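Local coordinates for surface presentation of antigens protein SpaO (Shigella flexneri, PDB 4TT9), which is required for surface presentation and secretion of the Ipa invasion antigens in a type III secretion system, and is represented here by its C-terminal SpoA domain, at residues I50-N55 and H65-S70; I17-D22 and I56-S61; S61-G66 and S80-K85. All coordinates share one frame; numbering follows the deposited sequence.

Contact 1 (I50-N55 and H65-S70); sequences IVKHVN and HGELVS
H65 and N55 sit beside each other on one face of an antiparallel strand pair, their side chains pointing the same way. H65 CB lies 3.5 Å from V54 O. Its CG, held anti to the carbonyl carbon (chi1 -52°), passes 3.9 Å from N55 OD1. At ND1 the ring donates a hydrogen bond to N55 OD1 across 2.7 Å, and CE1 flanks the same oxygen at 3.2 Å. The bond is bent, 132° at the hydrogen: OD1 lies at the ring edge, while ND1 stands above the amide's carbonyl plane; the amide and ring planes are 80° apart. The far side of the imidazole, CD2 and NE2, faces S81 and M83. Backbone bonds set this pairing. V54 and G66 form the hydrogen-bonded pair, with G66 N to V54 O at 2.6 Å and V54 N to G66 O at 2.8 Å; N55 and H65 are the non-hydrogen-bonded pair next to it. Ahead of V54 the chain is loop, yet V51 O still receives L68 N at 2.7 Å. On the buried side V51 CG1 faces L68 CD2 and V54 CG2 faces L68 CB, and L68 packs on L68 of the second subunit, so this hairpin end contributes to the dimer interface. The opposite side is polar: the K52 methylenes cross E67 CB, but K52 NZ stops 4.4 Å from E67 OE1, too far for a salt bridge. The chemistry thus divides by side, with aliphatic contact toward the partner subunit and a loose charge pairing toward the outside. Because ND1 is the donor to N55 OD1, the bond implies a proton on that nitrogen of H65 and holds the ring's rotation.

Contact 2 (I17-D22 and I56-S61); sequences INVKVD and IKVNGS
An antiparallel strand-to-strand contact joins V21 and D22, at the start of the long strand 18-31, to V58 and K57, at the end of strand 54-58. D22 and K57 are the hydrogen-bonded pair: D22 N reaches K57 O at 2.7 Å and K57 N returns to D22 O at 3.0 Å. V21 and V58 form the adjoining non-hydrogen-bonded pair, their side chains side by side with V21 CG1 3.8 Å from V58 CG2; the other V58 methyl, CG1, meets V19 CG2. Past V58 the chain reverses in a type I' beta turn, V58 to S61, closing the hairpin with strand 61-70. N59 in this turn grips K20 twice. Its backbone N donates to K20 O at 2.7 Å, and its side chain, with CG anti to the carbonyl carbon (chi1 -66°), brings OD1 within 3.0 Å of K20 N, which approaches tilted from the amide plane. N59 ND2 then rests against V19 CG1 at 3.6 Å. On the polar face K20, bent at its last torsion, brings NZ 3.4 Å from D22 OD2 in a salt bridge whose hydrogen bond is weak. K57 NZ instead forms a salt bridge with E27 of the same chain. The outer edge of 18-22 pairs with an antiparallel strand of the second subunit, carrying the sheet across the dimer interface.

Contact 3 (S61-G66 and S80-K85); sequences SLVGHG and SSWMVK
The V63 side chain packs over one face of the W82 indole. The CB of V63 lies over the six-membered ring, 4.3 Å from its centroid and 15° off the normal, and its CG2 reaches the far end of the ring at 3.4 Å from CH2. The carbonyl oxygen V63 O covers the same indole nearer CD2 and CE3. The remaining V63 methyl, CG1, touches V84 CG1. W82 gets there with CG anti to its backbone N (chi1 -157°), which folds the ring back over strand 61-66. G64, lacking a side chain, leaves the hollow that receives the indole: its CA is 3.9 Å from W82 CE3. I56 of the same chain and V39 of the second subunit also pack against the tryptophan. Two classic beta bulges shape this antiparallel pairing. V63 and G64 together face I56 on strand 54-58, and S80 and S81 together face H65, where the chain turns a corner into the short strand 81-82. At the second bulge H65 O is gripped by three donors: S80 N and S81 N in the carbonyl plane, and S80 OG at 2.8 Å from well above it. H65 N answers by donating to S81 O, and farther along M83 N donates to V63 O at 2.6 Å. The other face, that of H65 and S81, has its own interlocking. S81 OG sits at the edge of the H65 ring, 3.1 Å from CD2, while ND1 is taken by N55. M83 brings SD 3.7 Å from G64 N and into oblique sulfur-aromatic contact with the H65 imidazole. Its bent end turns CE onto L62 CD2 at 3.7 Å, the two side chains crossing at a slant.

All three contacts belong to one antiparallel sheet. Contacts 1 and 2 share strand 54-58, gripping it from its two edges at different heights; contacts 1 and 3 share strand 61-70 and overlap at H65 and G66. Each is partly buried. Contacts 1 and 2 have more of their touching residues buried and face the second subunit, contact 1 through aliphatic packing and contact 2 by continuing the sheet; contact 3 is more exposed, with only W82 reaching that subunit. I56 ties contact 2 to the others, packing on G66 and W82 and making probable backbone hydrogen bonds with V63 and G64. Charged groups mark contact 2, whereas contact 3 adds aromatic and sulfur contacts to its backbone and serine hydrogen bonds.

Contact 1 (I50-N55 and H65-S70)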
loop_
_atom_site.group_PDB
_atom_site.type_symbol
_atom_site.label_atom_id
_atom_site.label_comp_id
_atom_site.label_asym_id
_atom_site.label_seq_id
_atom_site.Cartn_x
_atom_site.Cartn_y
_atom_site.Cartn_z
ATOM N N ILE B 50 -9.437 6.404 1.239
ATOM C CA ILE B 50 -8.103 5.826 1.230
ATOM C C ILE B 50 -8.142 4.320 1.414
ATOM O O ILE B 50 -7.207 3.628 1.028
ATOM C CB ILE B 50 -7.178 6.488 2.281
ATOM C CG1 ILE B 50 -5.735 6.485 1.784
ATOM C CG2 ILE B 50 -7.315 5.827 3.649
ATOM C CD1 ILE B 50 -5.496 7.478 0.687
ATOM N N VAL B 51 -9.226 3.815 1.994
ATOM C CA VAL B 51 -9.337 2.388 2.243
ATOM C C VAL B 51 -10.109 1.725 1.101
ATOM O O VAL B 51 -10.107 0.503 0.947
ATOM C CB VAL B 51 -9.996 2.119 3.610
ATOM C CG1 VAL B 51 -9.008 2.359 4.725
ATOM C CG2 VAL B 51 -11.219 3.009 3.803
ATOM N N LYS B 52 -10.746 2.560 0.287
ATOM C CA LYS B 52 -11.601 2.095 -0.791
ATOM C C LYS B 52 -10.949 2.248 -2.161
ATOM O O LYS B 52 -11.555 1.914 -3.182
ATOM C CB LYS B 52 -12.913 2.870 -0.768
ATOM C CG LYS B 52 -13.722 2.682 0.502
ATOM C CD LYS B 52 -14.146 1.233 0.675
ATOM C CE LYS B 52 -14.962 1.053 1.939
ATOM N NZ LYS B 52 -15.034 -0.379 2.326
ATOM N N HIS B 53 -9.719 2.755 -2.184
ATOM C CA HIS B 53 -8.992 2.954 -3.436
ATOM C C HIS B 53 -7.546 2.494 -3.345
ATOM O O HIS B 53 -6.637 3.244 -3.680
ATOM C CB HIS B 53 -9.021 4.423 -3.861
ATOM C CG HIS B 53 -10.373 4.910 -4.279
ATOM N ND1 HIS B 53 -11.365 5.216 -3.369
ATOM C CD2 HIS B 53 -10.897 5.152 -5.502
ATOM C CE1 HIS B 53 -12.443 5.622 -4.019
ATOM N NE2 HIS B 53 -12.183 5.593 -5.314
ATOM N N VAL B 54 -7.332 1.267 -2.885
ATOM C CA VAL B 54 -6.000 0.671 -2.908
ATOM C C VAL B 54 -5.661 0.305 -4.338
ATOM O O VAL B 54 -6.494 -0.260 -5.055
ATOM C CB VAL B 54 -5.957 -0.612 -2.094
ATOM C CG1 VAL B 54 -4.524 -1.009 -1.814
ATOM C CG2 VAL B 54 -6.718 -0.423 -0.807
ATOM N N ASN B 55 -4.441 0.638 -4.752
ATOM C CA ASN B 55 -3.943 0.291 -6.079
ATOM C C ASN B 55 -3.151 -0.986 -6.012
ATOM O O ASN B 55 -2.260 -1.124 -5.174
ATOM C CB ASN B 55 -3.040 1.396 -6.616
ATOM C CG ASN B 55 -3.803 2.635 -6.970
ATOM O OD1 ASN B 55 -5.020 2.600 -7.092
ATOM N ND2 ASN B 55 -3.098 3.735 -7.156
ATOM N N HIS B 65 -7.435 -2.222 -8.792
ATOM C CA HIS B 65 -7.707 -1.423 -7.603
ATOM C C HIS B 65 -8.587 -2.206 -6.649
ATOM O O HIS B 65 -9.479 -2.929 -7.078
ATOM C CB HIS B 65 -8.411 -0.125 -7.990
ATOM C CG HIS B 65 -7.710 0.644 -9.067
ATOM N ND1 HIS B 65 -6.860 1.697 -8.794
ATOM C CD2 HIS B 65 -7.732 0.520 -10.414
ATOM C CE1 HIS B 65 -6.392 2.188 -9.931
ATOM N NE2 HIS B 65 -6.905 1.488 -10.927
ATOM N N GLY B 66 -8.347 -2.076 -5.355
ATOM C CA GLY B 66 -9.137 -2.826 -4.400
ATOM C C GLY B 66 -9.544 -2.064 -3.152
ATOM O O GLY B 66 -9.128 -0.927 -2.930
ATOM N N GLU B 67 -10.349 -2.705 -2.320
ATOM C CA GLU B 67 -10.830 -2.079 -1.102
ATOM C C GLU B 67 -10.340 -2.883 0.089
ATOM O O GLU B 67 -10.454 -4.104 0.107
ATOM C CB GLU B 67 -12.359 -2.042 -1.111
ATOM C CG GLU B 67 -12.947 -1.697 -2.478
ATOM C CD GLU B 67 -14.364 -2.208 -2.661
ATOM O OE1 GLU B 67 -15.097 -2.281 -1.650
ATOM O OE2 GLU B 67 -14.741 -2.533 -3.813
ATOM N N LEU B 68 -9.794 -2.203 1.086
ATOM C CA LEU B 68 -9.336 -2.890 2.284
ATOM C C LEU B 68 -10.529 -3.137 3.176
ATOM O O LEU B 68 -11.311 -2.226 3.449
ATOM C CB LEU B 68 -8.283 -2.056 3.018
ATOM C CG LEU B 68 -7.872 -2.449 4.439
ATOM C CD1 LEU B 68 -7.163 -3.768 4.435
ATOM C CD2 LEU B 68 -6.986 -1.386 5.024
ATOM N N VAL B 69 -10.685 -4.383 3.609
ATOM C CA VAL B 69 -11.762 -4.732 4.517
ATOM C C VAL B 69 -11.233 -5.526 5.708
ATOM O O VAL B 69 -10.241 -6.246 5.593
ATOM C CB VAL B 69 -12.863 -5.533 3.800
ATOM C CG1 VAL B 69 -13.548 -4.677 2.751
ATOM C CG2 VAL B 69 -12.286 -6.779 3.171
ATOM N N SER B 70 -11.884 -5.384 6.857
ATOM C CA SER B 70 -11.578 -6.247 7.982
ATOM C C SER B 70 -12.269 -7.554 7.712
ATOM O O SER B 70 -13.356 -7.579 7.145
ATOM C CB SER B 70 -12.141 -5.679 9.278
ATOM O OG SER B 70 -12.195 -4.273 9.250
#

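Contact 2 (I17-D22 and I56-S61)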
loop_
_atom_site.group_PDB
_atom_site.type_symbol
_atom_site.label_atom_id
_atom_site.label_comp_id
_atom_site.label_asym_id
_atom_site.label_seq_id
_atom_site.Cartn_x
_atom_site.Cartn_y
_atom_site.Cartn_z
ATOM N N ILE B 17 5.743 -18.988 -12.260
ATOM C CA ILE B 17 6.756 -17.955 -12.090
ATOM C C ILE B 17 6.366 -16.979 -10.974
ATOM O O ILE B 17 5.194 -16.626 -10.839
ATOM C CB ILE B 17 7.001 -17.217 -13.423
ATOM C CG1 ILE B 17 7.242 -15.722 -13.191
ATOM C CG2 ILE B 17 5.831 -17.439 -14.381
ATOM C CD1 ILE B 17 7.417 -14.924 -14.467
ATOM N N ASN B 18 7.346 -16.552 -10.179
ATOM C CA ASN B 18 7.081 -15.736 -8.996
ATOM C C ASN B 18 7.175 -14.228 -9.240
ATOM O O ASN B 18 8.145 -13.750 -9.821
ATOM C CB ASN B 18 8.024 -16.139 -7.864
ATOM C CG ASN B 18 7.786 -15.347 -6.603
ATOM O OD1 ASN B 18 8.193 -14.194 -6.504
ATOM N ND2 ASN B 18 7.134 -15.960 -5.625
ATOM N N VAL B 19 6.172 -13.482 -8.774
ATOM C CA VAL B 19 6.122 -12.028 -8.971
ATOM C C VAL B 19 5.755 -11.223 -7.721
ATOM O O VAL B 19 5.166 -11.749 -6.773
ATOM C CB VAL B 19 5.124 -11.642 -10.062
ATOM C CG1 VAL B 19 5.632 -12.064 -11.433
ATOM C CG2 VAL B 19 3.775 -12.252 -9.756
ATOM N N LYS B 20 6.080 -9.932 -7.770
ATOM C CA LYS B 20 5.987 -9.013 -6.639
ATOM C C LYS B 20 4.732 -8.151 -6.746
ATOM O O LYS B 20 4.652 -7.264 -7.598
ATOM C CB LYS B 20 7.256 -8.144 -6.625
ATOM C CG LYS B 20 7.385 -7.037 -5.569
ATOM C CD LYS B 20 8.813 -6.448 -5.639
ATOM C CE LYS B 20 8.914 -5.001 -5.174
ATOM N NZ LYS B 20 8.152 -4.052 -6.026
ATOM N N VAL B 21 3.752 -8.424 -5.889
ATOM C CA VAL B 21 2.510 -7.661 -5.882
ATOM C C VAL B 21 2.497 -6.643 -4.735
ATOM O O VAL B 21 2.832 -6.968 -3.594
ATOM C CB VAL B 21 1.271 -8.587 -5.860
ATOM C CG1 VAL B 21 1.376 -9.620 -6.971
ATOM C CG2 VAL B 21 1.139 -9.293 -4.542
ATOM N N ASP B 22 2.167 -5.396 -5.050
ATOM C CA ASP B 22 2.172 -4.336 -4.048
ATOM C C ASP B 22 0.745 -3.870 -3.786
ATOM O O ASP B 22 -0.056 -3.751 -4.718
ATOM C CB ASP B 22 3.017 -3.142 -4.511
ATOM C CG ASP B 22 4.490 -3.277 -4.153
ATOM O OD1 ASP B 22 4.809 -3.993 -3.187
ATOM O OD2 ASP B 22 5.331 -2.645 -4.833
ATOM N N ILE B 56 -3.464 -1.929 -6.885
ATOM C CA ILE B 56 -2.748 -3.189 -6.856
ATOM C C ILE B 56 -1.749 -3.202 -7.997
ATOM O O ILE B 56 -2.118 -3.012 -9.155
ATOM C CB ILE B 56 -3.700 -4.380 -6.929
ATOM C CG1 ILE B 56 -4.882 -4.138 -5.986
ATOM C CG2 ILE B 56 -2.969 -5.677 -6.578
ATOM C CD1 ILE B 56 -5.940 -5.217 -5.997
ATOM N N LYS B 57 -0.480 -3.401 -7.647
ATOM C CA LYS B 57 0.604 -3.364 -8.609
ATOM C C LYS B 57 1.295 -4.709 -8.656
ATOM O O LYS B 57 1.467 -5.359 -7.628
ATOM C CB LYS B 57 1.625 -2.292 -8.234
ATOM C CG LYS B 57 1.213 -0.862 -8.541
ATOM C CD LYS B 57 2.424 0.048 -8.411
ATOM C CE LYS B 57 2.151 1.451 -8.904
ATOM N NZ LYS B 57 3.337 2.332 -8.684
ATOM N N VAL B 58 1.678 -5.131 -9.852
ATOM C CA VAL B 58 2.472 -6.336 -9.999
ATOM C C VAL B 58 3.763 -5.943 -10.696
ATOM O O VAL B 58 3.721 -5.440 -11.814
ATOM C CB VAL B 58 1.739 -7.388 -10.835
ATOM C CG1 VAL B 58 2.636 -8.581 -11.088
ATOM C CG2 VAL B 58 0.469 -7.823 -10.135
ATOM N N ASN B 59 4.901 -6.160 -10.040
ATOM C CA ASN B 59 6.192 -5.720 -10.573
ATOM C C ASN B 59 6.195 -4.273 -11.046
ATOM O O ASN B 59 6.822 -3.953 -12.062
ATOM C CB ASN B 59 6.695 -6.647 -11.692
ATOM C CG ASN B 59 7.027 -8.026 -11.184
ATOM O OD1 ASN B 59 7.103 -8.245 -9.979
ATOM N ND2 ASN B 59 7.232 -8.960 -12.090
ATOM N N GLY B 60 5.486 -3.414 -10.315
ATOM C CA GLY B 60 5.452 -2.000 -10.627
ATOM C C GLY B 60 4.358 -1.619 -11.601
ATOM O O GLY B 60 4.137 -0.434 -11.844
ATOM N N SER B 61 3.677 -2.614 -12.163
ATOM C CA SER B 61 2.585 -2.363 -13.107
ATOM C C SER B 61 1.216 -2.312 -12.422
ATOM O O SER B 61 0.879 -3.196 -11.645
ATOM C CB SER B 61 2.559 -3.429 -14.215
ATOM O OG SER B 61 3.465 -3.146 -15.271
HETATM O O HOH W 1 4.862 -3.723 -7.954
#

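Contact 3 (S61-G66 and S80-K85)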
loop_
_atom_site.group_PDB
_atom_site.type_symbol
_atom_site.label_atom_id
_atom_site.label_comp_id
_atom_site.label_asym_id
_atom_site.label_seq_id
_atom_site.Cartn_x
_atom_site.Cartn_y
_atom_site.Cartn_z
ATOM N N SER B 61 3.677 -2.614 -12.163
ATOM C CA SER B 61 2.585 -2.363 -13.107
ATOM C C SER B 61 1.216 -2.312 -12.422
ATOM O O SER B 61 0.879 -3.196 -11.645
ATOM C CB SER B 61 2.559 -3.429 -14.215
ATOM O OG SER B 61 3.465 -3.146 -15.271
ATOM N N LEU B 62 0.435 -1.280 -12.735
ATOM C CA LEU B 62 -0.938 -1.151 -12.258
ATOM C C LEU B 62 -1.812 -2.205 -12.891
ATOM O O LEU B 62 -2.072 -2.159 -14.090
ATOM C CB LEU B 62 -1.506 0.215 -12.642
ATOM C CG LEU B 62 -2.829 0.620 -11.977
ATOM C CD1 LEU B 62 -2.600 0.888 -10.501
ATOM C CD2 LEU B 62 -3.487 1.821 -12.641
ATOM N N VAL B 63 -2.295 -3.143 -12.090
ATOM C CA VAL B 63 -3.135 -4.195 -12.629
ATOM C C VAL B 63 -4.557 -4.120 -12.101
ATOM O O VAL B 63 -5.401 -4.914 -12.496
ATOM C CB VAL B 63 -2.559 -5.566 -12.305
ATOM C CG1 VAL B 63 -1.283 -5.785 -13.066
ATOM C CG2 VAL B 63 -2.295 -5.666 -10.831
ATOM N N GLY B 64 -4.827 -3.179 -11.204
ATOM C CA GLY B 64 -6.171 -3.052 -10.664
ATOM C C GLY B 64 -6.258 -2.220 -9.407
ATOM O O GLY B 64 -5.286 -1.591 -9.002
ATOM N N HIS B 65 -7.435 -2.222 -8.792
ATOM C CA HIS B 65 -7.707 -1.423 -7.603
ATOM C C HIS B 65 -8.587 -2.206 -6.649
ATOM O O HIS B 65 -9.479 -2.929 -7.078
ATOM C CB HIS B 65 -8.411 -0.125 -7.990
ATOM C CG HIS B 65 -7.710 0.644 -9.067
ATOM N ND1 HIS B 65 -6.860 1.697 -8.794
ATOM C CD2 HIS B 65 -7.732 0.520 -10.414
ATOM C CE1 HIS B 65 -6.392 2.188 -9.931
ATOM N NE2 HIS B 65 -6.905 1.488 -10.927
ATOM N N GLY B 66 -8.347 -2.076 -5.355
ATOM C CA GLY B 66 -9.137 -2.826 -4.400
ATOM C C GLY B 66 -9.544 -2.064 -3.152
ATOM O O GLY B 66 -9.128 -0.927 -2.930
ATOM N N SER B 80 -12.010 -4.447 -6.922
ATOM C CA SER B 80 -13.070 -3.647 -7.504
ATOM C C SER B 80 -12.825 -3.430 -8.981
ATOM O O SER B 80 -13.760 -3.146 -9.728
ATOM C CB SER B 80 -13.176 -2.305 -6.781
ATOM O OG SER B 80 -11.913 -1.674 -6.670
ATOM N N SER B 81 -11.565 -3.559 -9.394
ATOM C CA SER B 81 -11.194 -3.483 -10.803
ATOM C C SER B 81 -9.887 -4.232 -11.057
ATOM O O SER B 81 -8.993 -4.226 -10.218
ATOM C CB SER B 81 -11.105 -2.027 -11.281
ATOM O OG SER B 81 -10.338 -1.219 -10.410
ATOM N N TRP B 82 -9.791 -4.896 -12.206
ATOM C CA TRP B 82 -8.608 -5.676 -12.549
ATOM C C TRP B 82 -8.333 -5.528 -14.030
ATOM O O TRP B 82 -9.189 -5.834 -14.849
ATOM C CB TRP B 82 -8.825 -7.141 -12.214
ATOM C CG TRP B 82 -7.559 -7.889 -12.022
ATOM C CD1 TRP B 82 -7.075 -8.885 -12.805
ATOM C CD2 TRP B 82 -6.600 -7.697 -10.976
ATOM N NE1 TRP B 82 -5.885 -9.342 -12.302
ATOM C CE2 TRP B 82 -5.569 -8.623 -11.180
ATOM C CE3 TRP B 82 -6.520 -6.831 -9.882
ATOM C CZ2 TRP B 82 -4.460 -8.707 -10.333
ATOM C CZ3 TRP B 82 -5.428 -6.917 -9.040
ATOM C CH2 TRP B 82 -4.415 -7.846 -9.267
ATOM N N MET B 83 -7.131 -5.086 -14.372
ATOM C CA MET B 83 -6.875 -4.523 -15.692
ATOM C C MET B 83 -5.985 -5.364 -16.615
ATOM O O MET B 83 -5.245 -4.808 -17.426
ATOM C CB MET B 83 -6.271 -3.125 -15.519
ATOM C CG MET B 83 -7.129 -2.201 -14.664
ATOM S SD MET B 83 -6.182 -0.943 -13.787
ATOM C CE MET B 83 -5.299 -0.171 -15.136
ATOM N N VAL B 84 -6.070 -6.690 -16.518
ATOM C CA VAL B 84 -5.223 -7.558 -17.344
ATOM C C VAL B 84 -5.728 -9.000 -17.395
ATOM O O VAL B 84 -6.341 -9.483 -16.446
ATOM C CB VAL B 84 -3.753 -7.544 -16.851
ATOM C CG1 VAL B 84 -3.599 -8.370 -15.582
ATOM C CG2 VAL B 84 -2.814 -8.042 -17.943
ATOM N N LYS B 85 -5.481 -9.686 -18.507
ATOM C CA LYS B 85 -5.858 -11.093 -18.611
ATOM C C LYS B 85 -4.891 -11.888 -19.471
ATOM O O LYS B 85 -4.876 -13.113 -19.414
ATOM C CB LYS B 85 -7.285 -11.248 -19.138
ATOM C CG LYS B 85 -8.080 -12.341 -18.435
ATOM C CD LYS B 85 -9.502 -12.416 -18.960
ATOM C CE LYS B 85 -10.198 -11.066 -18.915
ATOM N NZ LYS B 85 -11.592 -11.137 -19.450
#